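Local coordinates for Lmo1076 protein (Listeria monocytogenes serovar 1/2a, PDB 3FI7) that hydrolyses peptidoglycan as a secreted, virulence-associated autolysin, the part here being its catalytic N-acetylglucosaminidase domain of family GH73, at residues Q31-S36 / A57-E62; A124-N129 / S136-A141; A161-N164 / S168-N171. One frame throughout, in Å; residues are numbered along the deposited sequence.

Contact 1 of 3, residues Q31-S36 / A57-E62; sequences QTFINS and AQAALE
Phe-33 meets Ala-59 and Ala-60 where helix 29-47 passes helix 52-63, the 20 residues between the segments being the rest of helix 29-47, a short linker and the first turn of helix 52-63. Both segments are regular helix, and the Phe-33 CA lies 7.6 Å from the Ala-60 CA. No hydrogen bond joins the backbones. With CG anti to the backbone N (chi1 172°), the phenyl ring reaches across the interface, and its CD1, CE1 and CZ side does the touching. Its CE1 comes to 3.5 Å from Ala-60 CA and 3.8 Å from Ala-60 CB, while CZ lies 4.0 Å from Ala-59 CB. The ring meets Ala-60 CA and Ala-59 O obliquely, and Ser-63 of the same helix also touches it. Within segment 31-36, Ser-36 OG donates to Phe-33 O at 2.7 Å and, on its more exposed side, Gln-31 NE2 gives Asn-35 OD1 a bond of 2.9 Å lying in the plane of the Gln-31 amide. Ala-59 O accepts a bond from Ser-63 OG. One buried aromatic side chain against two alanines illustrates helix packing by shape and dispersion, since the adhesion rests on apolar contact with no polar bond across the interface.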
loop_
_atom_site.group_PDB
_atom_site.type_symbol
_atom_site.label_atom_id
_atom_site.label_comp_id
_atom_site.label_asym_id
_atom_site.label_seq_id
_atom_site.Cartn_x
_atom_site.Cartn_y
_atom_site.Cartn_z
ATOM N N GLN A 31 -1.463 9.307 -8.610
ATOM C CA GLN A 31 -1.342 10.307 -7.553
ATOM C C GLN A 31 -2.660 10.400 -6.787
ATOM O O GLN A 31 -2.679 10.550 -5.564
ATOM C CB GLN A 31 -0.963 11.670 -8.146
ATOM C CG GLN A 31 -0.725 12.765 -7.112
ATOM C CD GLN A 31 0.498 12.495 -6.249
ATOM O OE1 GLN A 31 1.611 12.322 -6.753
ATOM N NE2 GLN A 31 0.293 12.457 -4.941
ATOM N N THR A 32 -3.763 10.280 -7.516
ATOM C CA THR A 32 -5.084 10.321 -6.898
ATOM C C THR A 32 -5.269 9.142 -5.945
ATOM O O THR A 32 -5.855 9.287 -4.864
ATOM C CB THR A 32 -6.183 10.329 -7.960
ATOM O OG1 THR A 32 -6.137 11.577 -8.654
ATOM C CG2 THR A 32 -7.573 10.129 -7.332
ATOM N N PHE A 33 -4.749 7.981 -6.330
ATOM C CA PHE A 33 -4.808 6.824 -5.444
ATOM C C PHE A 33 -4.023 7.083 -4.156
ATOM O O PHE A 33 -4.539 6.885 -3.058
ATOM C CB PHE A 33 -4.302 5.551 -6.130
ATOM C CG PHE A 33 -4.172 4.388 -5.194
ATOM C CD1 PHE A 33 -2.945 4.057 -4.648
ATOM C CD2 PHE A 33 -5.294 3.654 -4.819
ATOM C CE1 PHE A 33 -2.827 2.988 -3.768
ATOM C CE2 PHE A 33 -5.181 2.588 -3.937
ATOM C CZ PHE A 33 -3.946 2.254 -3.414
ATOM N N ILE A 34 -2.776 7.525 -4.287
ATOM C CA ILE A 34 -1.999 7.906 -3.109
ATOM C C ILE A 34 -2.750 8.936 -2.252
ATOM O O ILE A 34 -2.898 8.753 -1.050
ATOM C CB ILE A 34 -0.626 8.456 -3.498
ATOM C CG1 ILE A 34 0.262 7.328 -4.035
ATOM C CG2 ILE A 34 0.026 9.155 -2.308
ATOM C CD1 ILE A 34 1.339 7.806 -5.009
ATOM N N ASN A 35 -3.244 10.002 -2.881
ATOM C CA ASN A 35 -3.951 11.052 -2.149
ATOM C C ASN A 35 -5.129 10.489 -1.359
ATOM O O ASN A 35 -5.449 10.986 -0.292
ATOM C CB ASN A 35 -4.448 12.151 -3.095
ATOM C CG ASN A 35 -3.312 12.875 -3.812
ATOM O OD1 ASN A 35 -2.147 12.789 -3.416
ATOM N ND2 ASN A 35 -3.653 13.586 -4.880
ATOM N N SER A 36 -5.767 9.446 -1.885
ATOM C CA SER A 36 -6.967 8.898 -1.261
ATOM C C SER A 36 -6.701 8.025 -0.033
ATOM O O SER A 36 -7.608 7.789 0.744
ATOM C CB SER A 36 -7.789 8.093 -2.274
ATOM O OG SER A 36 -7.219 6.810 -2.478
ATOM N N ALA A 57 3.107 2.479 -0.496
ATOM C CA ALA A 57 3.755 1.791 -1.615
ATOM C C ALA A 57 3.235 0.359 -1.763
ATOM O O ALA A 57 2.967 -0.099 -2.871
ATOM C CB ALA A 57 5.255 1.792 -1.445
ATOM N N GLN A 58 3.078 -0.343 -0.645
ATOM C CA GLN A 58 2.519 -1.691 -0.689
ATOM C C GLN A 58 1.106 -1.684 -1.245
ATOM O O GLN A 58 0.763 -2.528 -2.072
ATOM C CB GLN A 58 2.520 -2.353 0.692
ATOM C CG GLN A 58 3.807 -3.051 1.034
ATOM C CD GLN A 58 3.621 -4.081 2.131
ATOM O OE1 GLN A 58 3.368 -3.733 3.284
ATOM N NE2 GLN A 58 3.750 -5.359 1.779
ATOM N N ALA A 59 0.290 -0.729 -0.800
ATOM C CA ALA A 59 -1.096 -0.682 -1.254
ATOM C C ALA A 59 -1.169 -0.459 -2.753
ATOM O O ALA A 59 -1.983 -1.084 -3.421
ATOM C CB ALA A 59 -1.886 0.379 -0.521
ATOM N N ALA A 60 -0.311 0.417 -3.277
ATOM C CA ALA A 60 -0.325 0.726 -4.705
ATOM C C ALA A 60 0.125 -0.483 -5.509
ATOM O O ALA A 60 -0.427 -0.784 -6.565
ATOM C CB ALA A 60 0.570 1.922 -5.019
ATOM N N LEU A 61 1.130 -1.171 -4.988
ATOM C CA LEU A 61 1.717 -2.311 -5.671
ATOM C C LEU A 61 0.774 -3.519 -5.687
ATOM O O LEU A 61 0.579 -4.141 -6.733
ATOM C CB LEU A 61 3.048 -2.673 -5.005
ATOM C CG LEU A 61 3.960 -3.674 -5.697
ATOM C CD1 LEU A 61 4.374 -3.161 -7.075
ATOM C CD2 LEU A 61 5.176 -3.940 -4.825
ATOM N N GLU A 62 0.176 -3.832 -4.537
ATOM C CA GLU A 62 -0.633 -5.046 -4.389
ATOM C C GLU A 62 -2.019 -4.902 -5.007
ATOM O O GLU A 62 -2.662 -5.894 -5.339
ATOM C CB GLU A 62 -0.769 -5.435 -2.913
ATOM C CG GLU A 62 0.558 -5.644 -2.190
ATOM C CD GLU A 62 1.313 -6.850 -2.698
ATOM O OE1 GLU A 62 0.752 -7.965 -2.650
ATOM O OE2 GLU A 62 2.471 -6.688 -3.139
#

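Contact 2 of 3, residues A124-N129 / S136-A141; sequences AKKLRN and SYYKGA
Tyr-138 and Leu-127 join the last turns of helix 116-129 to the type I beta turn Ser-136 to Lys-139, which runs on into a short 3-10 segment. The catalytic domain belongs to the lysozyme clan, and this contact shows how a loop can be laid back against the end of the helix it has just left. The tyrosine can be followed outward. Its CB sits 3.4 Å from Leu-127 O, and CG, placed beside the backbone N by a chi1 of -63°, lies 3.6 Å from Leu-127 CD2. That methyl group stands over one face of the ring, 3.7 Å from the centroid and 17° off the normal, a CH-pi contact in which the two side chains cross at about a right angle. Across the ring, Tyr-137 CD2 lies toward the rim of the opposite face. Further out, CD2 of Tyr-138 passes 3.5 Å from Lys-126 O, met obliquely, and CE2 stays near the same carbonyl. At the tip, OH comes to 4.1 Å from CE of Lys-126, whose extended chain crosses the phenol at a slant. Leu-156 of helix 149-156 touches both Leu-127 and Tyr-138 and so adds a third element to the packing. No direct hydrogen bond spans the segments. A water does so instead: it accepts from Tyr-138 N at 2.8 Å and donates at 2.9 Å to Leu-127 O, a carbonyl that also takes the indole NE1 of Trp-142.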
loop_
_atom_site.group_PDB
_atom_site.type_symbol
_atom_site.label_atom_id
_atom_site.label_comp_id
_atom_site.label_asym_id
_atom_site.label_seq_id
_atom_site.Cartn_x
_atom_site.Cartn_y
_atom_site.Cartn_z
ATOM N N ALA A 124 -1.610 -3.320 8.490
ATOM C CA ALA A 124 -0.876 -2.852 9.668
ATOM C C ALA A 124 -0.853 -3.919 10.765
ATOM O O ALA A 124 0.172 -4.147 11.401
ATOM C CB ALA A 124 -1.481 -1.561 10.200
ATOM N N LYS A 125 -1.995 -4.562 10.987
ATOM C CA LYS A 125 -2.085 -5.625 11.980
ATOM C C LYS A 125 -1.179 -6.789 11.592
ATOM O O LYS A 125 -0.467 -7.341 12.429
ATOM C CB LYS A 125 -3.524 -6.116 12.121
ATOM C CG LYS A 125 -4.434 -5.211 12.934
ATOM C CD LYS A 125 -5.855 -5.739 12.835
ATOM C CE LYS A 125 -6.788 -5.108 13.845
ATOM N NZ LYS A 125 -8.157 -5.680 13.689
ATOM N N LYS A 126 -1.210 -7.149 10.315
ATOM C CA LYS A 126 -0.371 -8.214 9.795
ATOM C C LYS A 126 1.111 -7.964 10.105
ATOM O O LYS A 126 1.786 -8.836 10.652
ATOM C CB LYS A 126 -0.598 -8.366 8.290
ATOM C CG LYS A 126 0.004 -9.615 7.668
ATOM C CD LYS A 126 -0.484 -9.779 6.225
ATOM C CE LYS A 126 0.038 -11.064 5.586
ATOM N NZ LYS A 126 -0.436 -11.235 4.179
ATOM N N LEU A 127 1.607 -6.775 9.769
ATOM C CA LEU A 127 3.009 -6.437 10.014
ATOM C C LEU A 127 3.357 -6.360 11.493
ATOM O O LEU A 127 4.392 -6.875 11.921
ATOM C CB LEU A 127 3.398 -5.118 9.332
ATOM C CG LEU A 127 3.388 -5.163 7.797
ATOM C CD1 LEU A 127 4.086 -3.950 7.193
ATOM C CD2 LEU A 127 4.030 -6.435 7.306
ATOM N N ARG A 128 2.502 -5.699 12.268
ATOM C CA ARG A 128 2.786 -5.470 13.679
ATOM C C ARG A 128 2.538 -6.722 14.524
ATOM O O ARG A 128 3.379 -7.091 15.340
ATOM C CB ARG A 128 1.982 -4.280 14.218
ATOM C CG ARG A 128 1.967 -4.167 15.752
ATOM C CD ARG A 128 3.376 -4.029 16.333
ATOM N NE ARG A 128 4.090 -2.885 15.768
ATOM C CZ ARG A 128 5.343 -2.558 16.070
ATOM N NH1 ARG A 128 6.041 -3.289 16.932
ATOM N NH2 ARG A 128 5.904 -1.496 15.510
ATOM N N ASN A 129 1.397 -7.380 14.322
ATOM C CA ASN A 129 1.064 -8.564 15.119
ATOM C C ASN A 129 1.652 -9.857 14.576
ATOM O O ASN A 129 1.785 -10.833 15.309
ATOM C CB ASN A 129 -0.449 -8.718 15.285
ATOM C CG ASN A 129 -1.085 -7.521 15.953
ATOM O OD1 ASN A 129 -0.445 -6.820 16.737
ATOM N ND2 ASN A 129 -2.351 -7.272 15.638
ATOM N N SER A 136 6.675 -11.905 15.678
ATOM C CA SER A 136 7.721 -10.932 15.357
ATOM C C SER A 136 8.311 -11.145 13.961
ATOM O O SER A 136 9.354 -10.590 13.626
ATOM C CB SER A 136 8.826 -10.943 16.423
ATOM O OG SER A 136 9.615 -12.118 16.331
ATOM N N TYR A 137 7.631 -11.945 13.147
ATOM C CA TYR A 137 8.061 -12.207 11.778
ATOM C C TYR A 137 8.453 -10.958 10.977
ATOM O O TYR A 137 9.428 -10.983 10.217
ATOM C CB TYR A 137 6.965 -12.956 11.030
ATOM C CG TYR A 137 7.421 -13.561 9.726
ATOM C CD1 TYR A 137 8.534 -14.392 9.677
ATOM C CD2 TYR A 137 6.730 -13.321 8.549
ATOM C CE1 TYR A 137 8.951 -14.960 8.492
ATOM C CE2 TYR A 137 7.132 -13.891 7.360
ATOM C CZ TYR A 137 8.244 -14.709 7.338
ATOM O OH TYR A 137 8.652 -15.267 6.153
ATOM N N TYR A 138 7.699 -9.872 11.125
ATOM C CA TYR A 138 7.994 -8.673 10.339
ATOM C C TYR A 138 8.759 -7.597 11.121
ATOM O O TYR A 138 8.737 -6.421 10.747
ATOM C CB TYR A 138 6.711 -8.085 9.733
ATOM C CG TYR A 138 6.021 -9.001 8.741
ATOM C CD1 TYR A 138 6.551 -9.204 7.476
ATOM C CD2 TYR A 138 4.832 -9.646 9.065
ATOM C CE1 TYR A 138 5.926 -10.031 6.556
ATOM C CE2 TYR A 138 4.194 -10.480 8.149
ATOM C CZ TYR A 138 4.752 -10.669 6.898
ATOM O OH TYR A 138 4.141 -11.490 5.979
ATOM N N LYS A 139 9.443 -8.000 12.189
ATOM C CA LYS A 139 10.104 -7.053 13.101
ATOM C C LYS A 139 11.040 -6.050 12.414
ATOM O O LYS A 139 11.183 -4.920 12.877
ATOM C CB LYS A 139 10.872 -7.798 14.189
ATOM C CG LYS A 139 11.979 -8.688 13.652
ATOM C CD LYS A 139 12.675 -9.445 14.775
ATOM C CE LYS A 139 13.540 -10.571 14.221
ATOM N NZ LYS A 139 14.192 -11.366 15.300
ATOM N N GLY A 140 11.672 -6.458 11.317
ATOM C CA GLY A 140 12.562 -5.572 10.588
ATOM C C GLY A 140 11.839 -4.427 9.889
ATOM O O GLY A 140 12.471 -3.483 9.420
ATOM N N ALA A 141 10.512 -4.510 9.806
ATOM C CA ALA A 141 9.726 -3.437 9.196
ATOM C C ALA A 141 9.081 -2.564 10.264
ATOM O O ALA A 141 8.414 -1.582 9.948
ATOM C CB ALA A 141 8.668 -4.002 8.252
HETATM O O HOH W 1 5.419 -9.430 12.766
#

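Contact 3 of 3, residues A161-N164 / S168-N171; sequences ATDN and SKLN
Asp-163 offers its flat carboxylate to the ammonium group of Lys-169, and the two side chains approach head-on. The meeting is made at the oxygen OD2, through its syn lone pair. There NZ of Lys-169 donates a short hydrogen bond of 2.6 Å to Asp-163 OD2, part of a salt bridge. The grip is single rather than forked, for Asp-163 OD1 stays 3.6 Å from Lys-169 NZ. That second oxygen accepts instead from the backbone N of Thr-165, an Asx turn, so each carboxylate oxygen has its own donor and the rotation of the group is restrained. The lysine chain is extended beyond CG, which carries its charge from the helix surface to the loop and brings CE to 3.5 Å from Asp-163 OD2. A negative group just ahead of helix 166-176 is probably also favoured by the positive end of the helix dipole. The example is one of a loop pinned, at the protein surface, to the helix it leads into. On that helix, the neighbouring Leu-170 points its side chain into the interior, where it packs against helix 52-63 and helix 149-156.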
loop_
_atom_site.group_PDB
_atom_site.type_symbol
_atom_site.label_atom_id
_atom_site.label_comp_id
_atom_site.label_asym_id
_atom_site.label_seq_id
_atom_site.Cartn_x
_atom_site.Cartn_y
_atom_site.Cartn_z
ATOM N N ALA A 161 6.349 -11.355 0.424
ATOM C CA ALA A 161 6.154 -11.944 -0.887
ATOM C C ALA A 161 7.440 -12.623 -1.320
ATOM O O ALA A 161 8.534 -12.177 -0.977
ATOM C CB ALA A 161 5.763 -10.864 -1.906
ATOM N N THR A 162 7.303 -13.701 -2.079
ATOM C CA THR A 162 8.445 -14.289 -2.757
ATOM C C THR A 162 8.620 -13.553 -4.080
ATOM O O THR A 162 7.796 -13.675 -4.988
ATOM C CB THR A 162 8.233 -15.780 -3.009
ATOM O OG1 THR A 162 7.871 -16.417 -1.778
ATOM C CG2 THR A 162 9.506 -16.409 -3.546
ATOM N N ASP A 163 9.688 -12.770 -4.168
ATOM C CA ASP A 163 9.909 -11.859 -5.288
ATOM C C ASP A 163 11.199 -11.149 -4.933
ATOM O O ASP A 163 11.229 -10.311 -4.029
ATOM C CB ASP A 163 8.745 -10.859 -5.418
ATOM C CG ASP A 163 8.985 -9.780 -6.490
ATOM O OD1 ASP A 163 10.136 -9.628 -6.956
ATOM O OD2 ASP A 163 8.013 -9.071 -6.866
ATOM N N ASN A 164 12.277 -11.504 -5.618
ATOM C CA ASN A 164 13.588 -11.011 -5.221
ATOM C C ASN A 164 13.875 -9.588 -5.689
ATOM O O ASN A 164 15.000 -9.104 -5.559
ATOM C CB ASN A 164 14.697 -11.975 -5.653
ATOM C CG ASN A 164 14.879 -12.016 -7.146
ATOM O OD1 ASN A 164 13.989 -11.623 -7.900
ATOM N ND2 ASN A 164 16.040 -12.489 -7.587
ATOM N N SER A 168 13.078 -3.496 -4.084
ATOM C CA SER A 168 13.425 -2.541 -5.122
ATOM C C SER A 168 12.175 -1.864 -5.717
ATOM O O SER A 168 12.177 -0.663 -5.971
ATOM C CB SER A 168 14.254 -3.237 -6.209
ATOM O OG SER A 168 14.223 -2.495 -7.411
ATOM N N LYS A 169 11.109 -2.633 -5.928
ATOM C CA LYS A 169 9.842 -2.065 -6.387
ATOM C C LYS A 169 9.258 -1.068 -5.388
ATOM O O LYS A 169 8.868 0.035 -5.771
ATOM C CB LYS A 169 8.821 -3.164 -6.667
ATOM C CG LYS A 169 9.263 -4.103 -7.776
ATOM C CD LYS A 169 8.290 -5.250 -7.960
ATOM C CE LYS A 169 8.911 -6.331 -8.833
ATOM N NZ LYS A 169 8.023 -7.504 -8.966
ATOM N N LEU A 170 9.190 -1.454 -4.112
ATOM C CA LEU A 170 8.693 -0.544 -3.088
ATOM C C LEU A 170 9.544 0.726 -3.035
ATOM O O LEU A 170 9.006 1.829 -2.977
ATOM C CB LEU A 170 8.674 -1.206 -1.711
ATOM C CG LEU A 170 7.695 -2.356 -1.528
ATOM C CD1 LEU A 170 7.878 -3.011 -0.148
ATOM C CD2 LEU A 170 6.271 -1.874 -1.732
ATOM N N ASN A 171 10.865 0.563 -3.048
ATOM C CA ASN A 171 11.767 1.714 -3.029
ATOM C C ASN A 171 11.549 2.651 -4.213
ATOM O O ASN A 171 11.638 3.863 -4.069
ATOM C CB ASN A 171 13.230 1.276 -2.985
ATOM C CG ASN A 171 13.582 0.535 -1.703
ATOM O OD1 ASN A 171 12.869 0.626 -0.704
ATOM N ND2 ASN A 171 14.692 -0.196 -1.727
#

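In the fold
From the N terminus, the chain passes helix 12-22 and enters helix 29-47; contact 1 then closes the loop that returns along helix 52-63. The two-stranded sheet of 89-98 and 104-111 follows before helix 116-129, whose end contact 2 ties to the succeeding loop. Contact 3 closes the shortest loop, at the start of helix 166-176. The three stand in series, none enclosing or crossing another. Helix 52-63 nevertheless connects them in space: Gln-58 OE1 lies 4.0 Å from Leu-127 CD1 of contact 2, and Leu-170 CD2 of contact 3 packs 3.7 Å from Gln-58 N. Contacts 2 and 3 do not touch, their nearest atoms being about 6 Å apart.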